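PDB 6TQP: 16L protein from Yaba-like disease virus, which probably blocks apoptosis of the infected host cell, acting as a poxviral Bcl-2-like protein that holds a pro-apoptotic peptide in a helix-lined groove. Local coordinates for residues C10-S15 and S37-K42; N14-V19 and L131-N136; S63-L68 and I103-M108; Q85-L90 and E127-K132. All coordinates share one frame; numbering follows the deposited sequence.

Contact 1: C10-S15 and S37-K42; sequences CNFNNS and SCYENK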
loop_
_atom_site.group_PDB
_atom_site.type_symbol
_atom_site.label_atom_id
_atom_site.label_comp_id
_atom_site.label_asym_id
_atom_site.label_seq_id
_atom_site.Cartn_x
_atom_site.Cartn_y
_atom_site.Cartn_z
ATOM N N CYS A 10 -0.617 11.643 -18.610
ATOM C CA CYS A 10 -1.398 12.863 -18.462
ATOM C C CYS A 10 -1.489 13.317 -17.007
ATOM O O CYS A 10 -1.553 14.525 -16.751
ATOM C CB CYS A 10 -2.797 12.666 -19.060
ATOM S SG CYS A 10 -2.814 12.496 -20.872
ATOM N N ASN A 11 -1.496 12.393 -16.043
ATOM C CA ASN A 11 -1.618 12.771 -14.633
ATOM C C ASN A 11 -0.964 11.715 -13.755
ATOM O O ASN A 11 -1.454 10.584 -13.683
ATOM C CB ASN A 11 -3.085 12.943 -14.248
ATOM C CG ASN A 11 -3.255 13.457 -12.837
ATOM O OD1 ASN A 11 -3.111 12.708 -11.867
ATOM N ND2 ASN A 11 -3.565 14.744 -12.713
ATOM N N PHE A 12 0.103 12.102 -13.043
ATOM C CA PHE A 12 0.923 11.135 -12.305
ATOM C C PHE A 12 0.179 10.527 -11.120
ATOM O O PHE A 12 0.306 9.324 -10.850
ATOM C CB PHE A 12 2.210 11.809 -11.834
ATOM C CG PHE A 12 3.134 12.176 -12.958
ATOM C CD1 PHE A 12 3.377 13.504 -13.276
ATOM C CD2 PHE A 12 3.736 11.186 -13.719
ATOM C CE1 PHE A 12 4.220 13.836 -14.324
ATOM C CE2 PHE A 12 4.579 11.513 -14.765
ATOM C CZ PHE A 12 4.820 12.838 -15.069
ATOM N N ASN A 13 -0.577 11.342 -10.379
ATOM C CA ASN A 13 -1.356 10.803 -9.267
ATOM C C ASN A 13 -2.315 9.726 -9.755
ATOM O O ASN A 13 -2.430 8.663 -9.136
ATOM C CB ASN A 13 -2.128 11.923 -8.563
ATOM C CG ASN A 13 -1.218 12.922 -7.880
ATOM O OD1 ASN A 13 0.004 12.850 -7.996
ATOM N ND2 ASN A 13 -1.816 13.858 -7.153
ATOM N N ASN A 14 -3.000 9.983 -10.873
ATOM C CA ASN A 14 -3.908 8.997 -11.443
ATOM C C ASN A 14 -3.169 7.719 -11.831
ATOM O O ASN A 14 -3.686 6.612 -11.635
ATOM C CB ASN A 14 -4.614 9.601 -12.650
ATOM C CG ASN A 14 -5.628 8.659 -13.257
ATOM O OD1 ASN A 14 -6.620 8.299 -12.621
ATOM N ND2 ASN A 14 -5.396 8.272 -14.500
ATOM N N SER A 15 -1.964 7.848 -12.390
ATOM C CA SER A 15 -1.182 6.665 -12.751
ATOM C C SER A 15 -0.937 5.788 -11.532
ATOM O O SER A 15 -1.163 4.571 -11.565
ATOM C CB SER A 15 0.157 7.074 -13.380
ATOM O OG SER A 15 -0.022 7.820 -14.570
ATOM N N SER A 37 -2.013 1.313 -18.677
ATOM C CA SER A 37 -1.293 1.931 -19.770
ATOM C C SER A 37 0.158 1.472 -19.770
ATOM O O SER A 37 0.637 0.836 -18.834
ATOM C CB SER A 37 -1.322 3.448 -19.638
ATOM O OG SER A 37 -0.607 3.819 -18.469
ATOM N N CYS A 38 0.871 1.837 -20.836
ATOM C CA CYS A 38 2.297 1.530 -20.933
ATOM C C CYS A 38 3.061 2.115 -19.754
ATOM O O CYS A 38 3.907 1.451 -19.143
ATOM C CB CYS A 38 2.851 2.083 -22.241
ATOM S SG CYS A 38 4.611 1.901 -22.411
ATOM N N TYR A 39 2.774 3.371 -19.426
ATOM C CA TYR A 39 3.500 4.034 -18.349
ATOM C C TYR A 39 3.146 3.417 -17.003
ATOM O O TYR A 39 4.025 3.145 -16.175
ATOM C CB TYR A 39 3.192 5.528 -18.364
ATOM C CG TYR A 39 3.921 6.282 -17.279
ATOM C CD1 TYR A 39 5.300 6.442 -17.330
ATOM C CD2 TYR A 39 3.234 6.822 -16.206
ATOM C CE1 TYR A 39 5.969 7.128 -16.346
ATOM C CE2 TYR A 39 3.895 7.517 -15.222
ATOM C CZ TYR A 39 5.263 7.659 -15.295
ATOM O OH TYR A 39 5.928 8.339 -14.309
ATOM N N GLU A 40 1.856 3.173 -16.772
ATOM C CA GLU A 40 1.439 2.549 -15.522
ATOM C C GLU A 40 2.052 1.163 -15.373
ATOM O O GLU A 40 2.467 0.774 -14.277
ATOM C CB GLU A 40 -0.092 2.483 -15.459
ATOM C CG GLU A 40 -0.759 3.838 -15.381
ATOM C CD GLU A 40 -2.216 3.806 -15.788
ATOM O OE1 GLU A 40 -2.708 2.738 -16.240
ATOM O OE2 GLU A 40 -2.862 4.870 -15.680
ATOM N N ASN A 41 2.138 0.406 -16.474
ATOM C CA ASN A 41 2.713 -0.928 -16.389
ATOM C C ASN A 41 4.176 -0.867 -15.968
ATOM O O ASN A 41 4.654 -1.732 -15.224
ATOM C CB ASN A 41 2.557 -1.648 -17.730
ATOM C CG ASN A 41 3.036 -3.066 -17.672
ATOM O OD1 ASN A 41 2.450 -3.898 -16.995
ATOM N ND2 ASN A 41 4.107 -3.354 -18.388
ATOM N N LYS A 42 4.901 0.157 -16.422
ATOM C CA LYS A 42 6.282 0.324 -15.983
ATOM C C LYS A 42 6.345 0.543 -14.478
ATOM O O LYS A 42 7.172 -0.061 -13.784
ATOM C CB LYS A 42 6.930 1.495 -16.721
ATOM C CG LYS A 42 7.255 1.200 -18.176
ATOM C CD LYS A 42 7.714 2.463 -18.894
ATOM C CE LYS A 42 8.103 2.187 -20.339
ATOM N NZ LYS A 42 9.346 1.360 -20.421
HETATM O O HOH W 1 -1.721 7.075 -16.193
#
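The hydroxyl of Y39 comes to the edge of the F12 ring, near its plane, with OH of Y39 3.5 Å from CE2 of F12. The two side chains cross at about a right angle. Y39 reaches out with CG opposite its own N (chi1 -180°), spanning the gap between the starts of helices 12-27 and 38-68, and I141 of helix 137-148 touches both side chains. Aromatics suit this partly exposed place because their carbons pack while a polar OH is tolerated at the edge.

Beside them sits S15, whose OG lies at the edge of the Y39 ring, in its plane, 3.8 Å from CD2 of Y39. A serine is small enough for the helices to close in, so that CB of S15 also meets CG of E40 at 3.9 Å. No direct hydrogen bond crosses here; instead one water is hydrogen-bonded to OG of S15 and donates to OE2 of E40. S9 OG is also hydrogen-bonded to S15 OG, and N18 ND2 to E40 OE2.

Behind these residues stand two helix caps. N11 OD1 receives N14 N at 2.9 Å, in the carbonyl plane, and so starts helix 12-27. S37 and E40 form a capping box: E40 N donates to S37 OG at 3.1 Å, and S37 N reaches E40 OE1 at 2.9 Å from above the carboxylate plane. Both carboxylate oxygens of the buried E40 are thus engaged, and the positive end of the helix dipole would be expected to stabilise its negative charge.

Contact 2: N14-V19 and L131-N136; sequences NSIKNV and LKISEN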
loop_
_atom_site.group_PDB
_atom_site.type_symbol
_atom_site.label_atom_id
_atom_site.label_comp_id
_atom_site.label_asym_id
_atom_site.label_seq_id
_atom_site.Cartn_x
_atom_site.Cartn_y
_atom_site.Cartn_z
ATOM N N ASN A 14 -3.000 9.983 -10.873
ATOM C CA ASN A 14 -3.908 8.997 -11.443
ATOM C C ASN A 14 -3.169 7.719 -11.831
ATOM O O ASN A 14 -3.686 6.612 -11.635
ATOM C CB ASN A 14 -4.614 9.601 -12.650
ATOM C CG ASN A 14 -5.628 8.659 -13.257
ATOM O OD1 ASN A 14 -6.620 8.299 -12.621
ATOM N ND2 ASN A 14 -5.396 8.272 -14.500
ATOM N N SER A 15 -1.964 7.848 -12.390
ATOM C CA SER A 15 -1.182 6.665 -12.751
ATOM C C SER A 15 -0.937 5.788 -11.532
ATOM O O SER A 15 -1.163 4.571 -11.565
ATOM C CB SER A 15 0.157 7.074 -13.380
ATOM O OG SER A 15 -0.022 7.820 -14.570
ATOM N N ILE A 16 -0.466 6.395 -10.442
ATOM C CA ILE A 16 -0.186 5.643 -9.225
ATOM C C ILE A 16 -1.461 5.026 -8.663
ATOM O O ILE A 16 -1.468 3.865 -8.238
ATOM C CB ILE A 16 0.524 6.551 -8.194
ATOM C CG1 ILE A 16 1.964 6.825 -8.622
ATOM C CG2 ILE A 16 0.535 5.927 -6.813
ATOM C CD1 ILE A 16 2.834 5.593 -8.752
ATOM N N LYS A 17 -2.556 5.789 -8.628
ATOM C CA LYS A 17 -3.809 5.237 -8.119
ATOM C C LYS A 17 -4.211 3.996 -8.910
ATOM O O LYS A 17 -4.592 2.972 -8.334
ATOM C CB LYS A 17 -4.921 6.281 -8.181
ATOM C CG LYS A 17 -6.233 5.825 -7.521
ATOM C CD LYS A 17 -7.442 6.619 -7.989
ATOM C CE LYS A 17 -7.861 6.235 -9.397
ATOM N NZ LYS A 17 -9.337 6.223 -9.539
ATOM N N ASN A 18 -4.140 4.079 -10.235
ATOM C CA ASN A 18 -4.506 2.937 -11.067
ATOM C C ASN A 18 -3.593 1.758 -10.798
ATOM O O ASN A 18 -4.048 0.607 -10.742
ATOM C CB ASN A 18 -4.456 3.328 -12.542
ATOM C CG ASN A 18 -5.626 4.171 -12.945
ATOM O OD1 ASN A 18 -6.648 4.187 -12.257
ATOM N ND2 ASN A 18 -5.507 4.870 -14.069
ATOM N N VAL A 19 -2.299 2.024 -10.610
ATOM C CA VAL A 19 -1.340 0.943 -10.399
ATOM C C VAL A 19 -1.631 0.226 -9.085
ATOM O O VAL A 19 -1.572 -1.008 -9.002
ATOM C CB VAL A 19 0.102 1.494 -10.448
ATOM C CG1 VAL A 19 1.092 0.468 -9.903
ATOM C CG2 VAL A 19 0.478 1.878 -11.880
ATOM N N LEU A 131 -5.925 6.486 -3.253
ATOM C CA LEU A 131 -6.010 7.919 -3.510
ATOM C C LEU A 131 -5.001 8.676 -2.664
ATOM O O LEU A 131 -4.259 9.529 -3.167
ATOM C CB LEU A 131 -7.420 8.428 -3.220
ATOM C CG LEU A 131 -8.468 8.244 -4.307
ATOM C CD1 LEU A 131 -9.826 8.642 -3.775
ATOM C CD2 LEU A 131 -8.114 9.060 -5.538
ATOM N N LYS A 132 -4.957 8.374 -1.369
ATOM C CA LYS A 132 -4.041 9.077 -0.481
ATOM C C LYS A 132 -2.591 8.762 -0.809
ATOM O O LYS A 132 -1.727 9.640 -0.720
ATOM C CB LYS A 132 -4.332 8.717 0.970
ATOM C CG LYS A 132 -5.588 9.336 1.536
ATOM C CD LYS A 132 -5.561 10.859 1.555
ATOM C CE LYS A 132 -4.503 11.374 2.513
ATOM N NZ LYS A 132 -4.563 12.855 2.637
ATOM N N ILE A 133 -2.292 7.518 -1.181
ATOM C CA ILE A 133 -0.920 7.200 -1.556
ATOM C C ILE A 133 -0.527 7.965 -2.810
ATOM O O ILE A 133 0.635 8.374 -2.966
ATOM C CB ILE A 133 -0.748 5.680 -1.735
ATOM C CG1 ILE A 133 -0.881 4.987 -0.378
ATOM C CG2 ILE A 133 0.583 5.368 -2.380
ATOM C CD1 ILE A 133 -0.897 3.457 -0.470
ATOM N N SER A 134 -1.488 8.208 -3.704
ATOM C CA SER A 134 -1.214 8.845 -4.989
ATOM C C SER A 134 -0.981 10.342 -4.876
ATOM O O SER A 134 -0.500 10.952 -5.836
ATOM C CB SER A 134 -2.364 8.580 -5.964
ATOM O OG SER A 134 -3.528 9.284 -5.586
ATOM N N GLU A 135 -1.294 10.956 -3.743
ATOM C CA GLU A 135 -0.986 12.368 -3.587
ATOM C C GLU A 135 0.534 12.531 -3.591
ATOM O O GLU A 135 1.266 11.664 -3.104
ATOM C CB GLU A 135 -1.629 12.890 -2.298
ATOM C CG GLU A 135 -3.171 12.767 -2.290
ATOM C CD GLU A 135 -3.815 13.206 -0.969
ATOM O OE1 GLU A 135 -3.063 13.571 -0.038
ATOM O OE2 GLU A 135 -5.068 13.183 -0.877
ATOM N N ASN A 136 1.015 13.620 -4.191
ATOM C CA ASN A 136 2.458 13.853 -4.312
ATOM C C ASN A 136 3.164 12.665 -4.965
ATOM O O ASN A 136 4.257 12.267 -4.559
ATOM C CB ASN A 136 3.070 14.141 -2.948
ATOM C CG ASN A 136 2.252 15.130 -2.145
ATOM O OD1 ASN A 136 1.726 14.801 -1.081
ATOM N ND2 ASN A 136 2.124 16.342 -2.665
#
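L131 O, on the residue whose side chain packs against K17, is gripped by three groups. S134 OG donates to L131 O at 2.5 Å, tilted 26° from the carbonyl plane, while the backbone N atoms of S134 and E135 add weak bonds. The hydroxyl lies between the backbone N and the carbonyl carbon (chi1 70°), which turns it back onto its own chain and satisfies it there, with a further weak bond to A130 O.

Thus occupied, S134 presents its carbon side to helix 12-27. CG2 of I16 rests 3.9 Å from CA of S134, and CB of S134 also lies 3.9 Å from the backbone N of K17. So small a residue permits the CA atoms of I16 and S134 to approach to 5.4 Å. In this Bcl-2-like bundle the contact joins the first helix to the C-terminal part of helix 120-134, and helix 137-148 adds L140 and I141 around I16, a branched aliphatic suited to filling such a buried junction.

Toward the surface, K17 and L131 run side by side and point the same way, CD of K17 being 3.5 Å from CD2 of L131. Lysine fits this border because its methylenes pack as a hydrocarbon while its bent end carries NZ outward, where E127 offers a long, weak ion pair.

Contact 3: S63-L68 and I103-M108; sequences SYICSL and ISLISM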
loop_
_atom_site.group_PDB
_atom_site.type_symbol
_atom_site.label_atom_id
_atom_site.label_comp_id
_atom_site.label_asym_id
_atom_site.label_seq_id
_atom_site.Cartn_x
_atom_site.Cartn_y
_atom_site.Cartn_z
ATOM N N SER A 63 1.949 -8.764 9.751
ATOM C CA SER A 63 0.942 -9.585 10.421
ATOM C C SER A 63 0.588 -9.008 11.782
ATOM O O SER A 63 -0.570 -9.077 12.212
ATOM C CB SER A 63 1.435 -11.025 10.587
ATOM O OG SER A 63 1.683 -11.639 9.335
ATOM N N TYR A 64 1.581 -8.456 12.481
ATOM C CA TYR A 64 1.324 -7.808 13.763
ATOM C C TYR A 64 0.385 -6.623 13.587
ATOM O O TYR A 64 -0.593 -6.469 14.327
ATOM C CB TYR A 64 2.652 -7.382 14.381
ATOM C CG TYR A 64 2.554 -6.401 15.536
ATOM C CD1 TYR A 64 2.146 -6.818 16.792
ATOM C CD2 TYR A 64 2.911 -5.076 15.371
ATOM C CE1 TYR A 64 2.065 -5.933 17.842
ATOM C CE2 TYR A 64 2.835 -4.182 16.413
ATOM C CZ TYR A 64 2.419 -4.615 17.650
ATOM O OH TYR A 64 2.348 -3.723 18.698
ATOM N N ILE A 65 0.651 -5.783 12.588
ATOM C CA ILE A 65 -0.233 -4.657 12.311
ATOM C C ILE A 65 -1.647 -5.156 12.051
ATOM O O ILE A 65 -2.628 -4.622 12.586
ATOM C CB ILE A 65 0.307 -3.846 11.123
ATOM C CG1 ILE A 65 1.644 -3.206 11.513
ATOM C CG2 ILE A 65 -0.713 -2.786 10.675
ATOM C CD1 ILE A 65 2.387 -2.592 10.343
ATOM N N CYS A 66 -1.771 -6.189 11.218
ATOM C CA CYS A 66 -3.084 -6.738 10.916
ATOM C C CYS A 66 -3.778 -7.244 12.174
ATOM O O CYS A 66 -5.009 -7.181 12.278
ATOM C CB CYS A 66 -2.948 -7.863 9.891
ATOM S SG CYS A 66 -2.439 -7.296 8.244
ATOM N N SER A 67 -3.015 -7.782 13.128
ATOM C CA SER A 67 -3.611 -8.172 14.403
ATOM C C SER A 67 -4.156 -6.952 15.129
ATOM O O SER A 67 -5.268 -6.976 15.670
ATOM C CB SER A 67 -2.593 -8.895 15.286
ATOM O OG SER A 67 -3.159 -9.186 16.549
ATOM N N LEU A 68 -3.382 -5.871 15.159
ATOM C CA LEU A 68 -3.879 -4.649 15.777
ATOM C C LEU A 68 -5.143 -4.164 15.082
ATOM O O LEU A 68 -6.109 -3.763 15.741
ATOM C CB LEU A 68 -2.811 -3.559 15.733
ATOM C CG LEU A 68 -1.514 -3.815 16.492
ATOM C CD1 LEU A 68 -0.586 -2.609 16.322
ATOM C CD2 LEU A 68 -1.772 -4.080 17.959
ATOM N N ILE A 103 1.342 -0.324 0.847
ATOM C CA ILE A 103 0.814 -1.164 -0.232
ATOM C C ILE A 103 0.985 -2.631 0.128
ATOM O O ILE A 103 0.074 -3.443 -0.056
ATOM C CB ILE A 103 1.489 -0.828 -1.573
ATOM C CG1 ILE A 103 1.152 0.610 -1.963
ATOM C CG2 ILE A 103 1.048 -1.819 -2.674
ATOM C CD1 ILE A 103 1.967 1.138 -3.135
ATOM N N SER A 104 2.145 -2.988 0.679
ATOM C CA SER A 104 2.342 -4.365 1.119
ATOM C C SER A 104 1.366 -4.732 2.229
ATOM O O SER A 104 0.870 -5.863 2.284
ATOM C CB SER A 104 3.779 -4.575 1.595
ATOM O OG SER A 104 4.702 -4.329 0.555
ATOM N N LEU A 105 1.103 -3.800 3.145
ATOM C CA LEU A 105 0.159 -4.063 4.224
ATOM C C LEU A 105 -1.229 -4.372 3.671
ATOM O O LEU A 105 -1.883 -5.337 4.091
ATOM C CB LEU A 105 0.112 -2.854 5.168
ATOM C CG LEU A 105 -0.938 -2.945 6.273
ATOM C CD1 LEU A 105 -0.636 -4.082 7.238
ATOM C CD2 LEU A 105 -1.021 -1.615 6.980
ATOM N N ILE A 106 -1.699 -3.563 2.718
ATOM C CA ILE A 106 -3.010 -3.805 2.104
ATOM C C ILE A 106 -3.035 -5.170 1.443
ATOM O O ILE A 106 -4.026 -5.906 1.545
ATOM C CB ILE A 106 -3.345 -2.694 1.088
ATOM C CG1 ILE A 106 -3.375 -1.323 1.758
ATOM C CG2 ILE A 106 -4.709 -2.927 0.412
ATOM C CD1 ILE A 106 -3.215 -0.222 0.785
ATOM N N SER A 107 -1.948 -5.540 0.762
ATOM C CA SER A 107 -1.899 -6.867 0.139
ATOM C C SER A 107 -2.140 -7.958 1.168
ATOM O O SER A 107 -2.920 -8.893 0.936
ATOM C CB SER A 107 -0.552 -7.086 -0.548
ATOM O OG SER A 107 -0.401 -6.189 -1.625
ATOM N N MET A 108 -1.474 -7.859 2.320
ATOM C CA MET A 108 -1.686 -8.854 3.361
ATOM C C MET A 108 -3.112 -8.809 3.894
ATOM O O MET A 108 -3.721 -9.859 4.117
ATOM C CB MET A 108 -0.707 -8.653 4.507
ATOM C CG MET A 108 -0.923 -9.669 5.621
ATOM S SD MET A 108 0.258 -9.445 6.949
ATOM C CE MET A 108 1.679 -10.122 6.092
#
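M108 points its CB toward S63 and C66 of helix 38-68, and the chain beyond runs straight out as far as the sulfur (chi2 179°). CG is the first atom to touch, 3.8 Å from SG of C66. The sulfur comes next: SD of M108 lies 3.3 Å from the backbone N of S63. The same SD of M108 is 3.7 Å from SG of C66. A bend at chi3 (-74°) then brings the terminal methyl alongside the serine, with CE of M108 3.6 Å from OG of S63. That hydroxyl has its own hydrogen-bond partner in K59 O, so it can sit against a thioether without losing a bond. The unbranched, flexible methionine suits a span of this length.

The two segments cross at -66° with their axes 10.0 Å apart, joining the end of helix 38-68 to helix 96-113, a largely buried helix of the Bcl-2-like bundle. The peptide bound to this protein, probably a BH3-type ligand, packs on Y64, I65 and L68, so the 63-68 segment meets both ligand and core.

L105 makes the second half of the contact. One methyl serves two partners: CD1 of L105 is 3.7 Å from CG2 of I65 and 3.8 Å from SG of C66. Isoleucine and leucine cross obliquely here, and the compact thiol of C66 fits between the longer L105 and M108, with I109 and M112 of helix 96-113 also touching it.

Contact 4: Q85-L90 and E127-K132; sequences QIIESL and EDIALK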
loop_
_atom_site.group_PDB
_atom_site.type_symbol
_atom_site.label_atom_id
_atom_site.label_comp_id
_atom_site.label_asym_id
_atom_site.label_seq_id
_atom_site.Cartn_x
_atom_site.Cartn_y
_atom_site.Cartn_z
ATOM N N GLN A 85 -7.288 4.347 10.302
ATOM C CA GLN A 85 -6.007 4.144 10.978
ATOM C C GLN A 85 -4.854 4.152 9.980
ATOM O O GLN A 85 -3.796 4.733 10.248
ATOM C CB GLN A 85 -6.025 2.839 11.779
ATOM C CG GLN A 85 -6.929 2.898 13.008
ATOM C CD GLN A 85 -6.974 1.593 13.781
ATOM O OE1 GLN A 85 -6.295 1.442 14.797
ATOM N NE2 GLN A 85 -7.782 0.646 13.310
ATOM N N ILE A 86 -5.044 3.542 8.807
ATOM C CA ILE A 86 -3.969 3.529 7.820
ATOM C C ILE A 86 -3.757 4.936 7.266
ATOM O O ILE A 86 -2.621 5.426 7.160
ATOM C CB ILE A 86 -4.275 2.497 6.712
ATOM C CG1 ILE A 86 -4.264 1.082 7.298
ATOM C CG2 ILE A 86 -3.258 2.595 5.599
ATOM C CD1 ILE A 86 -4.731 -0.025 6.323
ATOM N N ILE A 87 -4.848 5.624 6.926
ATOM C CA ILE A 87 -4.740 7.006 6.466
ATOM C C ILE A 87 -4.015 7.859 7.503
ATOM O O ILE A 87 -3.139 8.663 7.164
ATOM C CB ILE A 87 -6.139 7.572 6.144
ATOM C CG1 ILE A 87 -6.770 6.770 4.995
ATOM C CG2 ILE A 87 -6.062 9.079 5.880
ATOM C CD1 ILE A 87 -7.563 7.581 3.997
ATOM N N GLU A 88 -4.375 7.713 8.776
ATOM C CA GLU A 88 -3.729 8.508 9.822
ATOM C C GLU A 88 -2.226 8.233 9.873
ATOM O O GLU A 88 -1.413 9.161 9.968
ATOM C CB GLU A 88 -4.387 8.214 11.166
ATOM C CG GLU A 88 -3.811 9.011 12.296
ATOM C CD GLU A 88 -4.590 8.842 13.576
ATOM O OE1 GLU A 88 -5.838 8.766 13.524
ATOM O OE2 GLU A 88 -3.942 8.784 14.635
ATOM N N SER A 89 -1.834 6.962 9.796
ATOM C CA SER A 89 -0.416 6.630 9.858
ATOM C C SER A 89 0.333 7.210 8.672
ATOM O O SER A 89 1.497 7.613 8.800
ATOM C CB SER A 89 -0.239 5.120 9.916
ATOM O OG SER A 89 -0.774 4.612 11.125
ATOM N N LEU A 90 -0.330 7.292 7.524
ATOM C CA LEU A 90 0.293 7.849 6.330
ATOM C C LEU A 90 0.435 9.358 6.433
ATOM O O LEU A 90 1.450 9.921 6.010
ATOM C CB LEU A 90 -0.530 7.474 5.103
ATOM C CG LEU A 90 -0.013 7.935 3.742
ATOM C CD1 LEU A 90 1.475 7.625 3.573
ATOM C CD2 LEU A 90 -0.833 7.264 2.649
ATOM N N GLU A 127 -9.666 1.801 -2.720
ATOM C CA GLU A 127 -9.726 3.046 -3.482
ATOM C C GLU A 127 -9.218 4.221 -2.656
ATOM O O GLU A 127 -8.368 4.997 -3.109
ATOM C CB GLU A 127 -11.163 3.304 -3.935
ATOM C CG GLU A 127 -11.600 2.488 -5.128
ATOM C CD GLU A 127 -11.072 3.054 -6.426
ATOM O OE1 GLU A 127 -10.645 4.232 -6.430
ATOM O OE2 GLU A 127 -11.085 2.322 -7.438
ATOM N N ASP A 128 -9.752 4.378 -1.444
ATOM C CA ASP A 128 -9.420 5.537 -0.623
ATOM C C ASP A 128 -7.932 5.589 -0.298
ATOM O O ASP A 128 -7.305 6.647 -0.408
ATOM C CB ASP A 128 -10.238 5.506 0.662
ATOM C CG ASP A 128 -11.706 5.778 0.427
ATOM O OD1 ASP A 128 -12.040 6.416 -0.589
ATOM O OD2 ASP A 128 -12.532 5.354 1.273
ATOM N N ILE A 129 -7.347 4.463 0.110
ATOM C CA ILE A 129 -5.925 4.459 0.447
ATOM C C ILE A 129 -5.070 4.628 -0.806
ATOM O O ILE A 129 -4.011 5.269 -0.766
ATOM C CB ILE A 129 -5.561 3.183 1.222
ATOM C CG1 ILE A 129 -6.328 3.143 2.546
ATOM C CG2 ILE A 129 -4.053 3.139 1.491
ATOM C CD1 ILE A 129 -6.113 1.874 3.333
ATOM N N ALA A 130 -5.503 4.062 -1.939
ATOM C CA ALA A 130 -4.797 4.323 -3.191
ATOM C C ALA A 130 -4.799 5.812 -3.508
ATOM O O ALA A 130 -3.794 6.358 -3.975
ATOM C CB ALA A 130 -5.436 3.531 -4.339
ATOM N N LEU A 131 -5.925 6.486 -3.253
ATOM C CA LEU A 131 -6.010 7.919 -3.510
ATOM C C LEU A 131 -5.001 8.676 -2.664
ATOM O O LEU A 131 -4.259 9.529 -3.167
ATOM C CB LEU A 131 -7.420 8.428 -3.220
ATOM C CG LEU A 131 -8.468 8.244 -4.307
ATOM C CD1 LEU A 131 -9.826 8.642 -3.775
ATOM C CD2 LEU A 131 -8.114 9.060 -5.538
ATOM N N LYS A 132 -4.957 8.374 -1.369
ATOM C CA LYS A 132 -4.041 9.077 -0.481
ATOM C C LYS A 132 -2.591 8.762 -0.809
ATOM O O LYS A 132 -1.727 9.640 -0.720
ATOM C CB LYS A 132 -4.332 8.717 0.970
ATOM C CG LYS A 132 -5.588 9.336 1.536
ATOM C CD LYS A 132 -5.561 10.859 1.555
ATOM C CE LYS A 132 -4.503 11.374 2.513
ATOM N NZ LYS A 132 -4.563 12.855 2.637
#
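Two near-parallel helices of the Bcl-2-like bundle, 76-92 and 120-134, meet here through I86, I87 and L90 on one and I129 and K132 on the other. Their local axes lie 10.4 Å apart and are inclined by 7°, and the contact is made by aliphatic groups with no hydrogen bond across it.

On the buried side, CD1 of I129 rests against I86, 3.7 Å from CG2 and 3.8 Å from CD1 of I86. The two isoleucines cross at about a right angle, and the long arm of I129 brings its tip methyl between those two branches. I102 and I109 of helix 96-113 also touch I86, while the other flank of helix 76-92 faces the bound peptide, which packs on Q85, E88 and S89. L90, also buried, sets its CD2 4.1 Å from CB of K132.

Nearer the surface, CD1 of I87 meets CG of K132 at 3.6 Å. CB and CG of the lysine thus do the packing, and bends beyond CG, at chi2 (-62°) and chi3 (-66°), redirect only the amine end. NZ forms a salt bridge with E135 and a long, weak ion pair with E91, a division of labour to which lysine is suited at a partly exposed edge.

How the contacts relate
Helix 12-27 supplies one side of contacts 1 and 2, whose centres are 9 Å apart; helix 120-134 is common to contacts 2 and 4, 11 Å apart. Contact 3, between helices 38-68 and 96-113, lies about 26 Å from contact 1 by centres, across the middle of the chain. Along the sequence contact 1 closes before contacts 3 and 4 open, contact 3 is nested within the loop closed by contact 2, and contacts 3 and 4 alternate. Contact 3 touches both contact 2, through I133 and I103, and contact 4, through I106 and I129. Helix 96-113 therefore touches helix 120-134 at both places, while segments 63-68 and 85-90 contribute to the surface that meets the bound peptide.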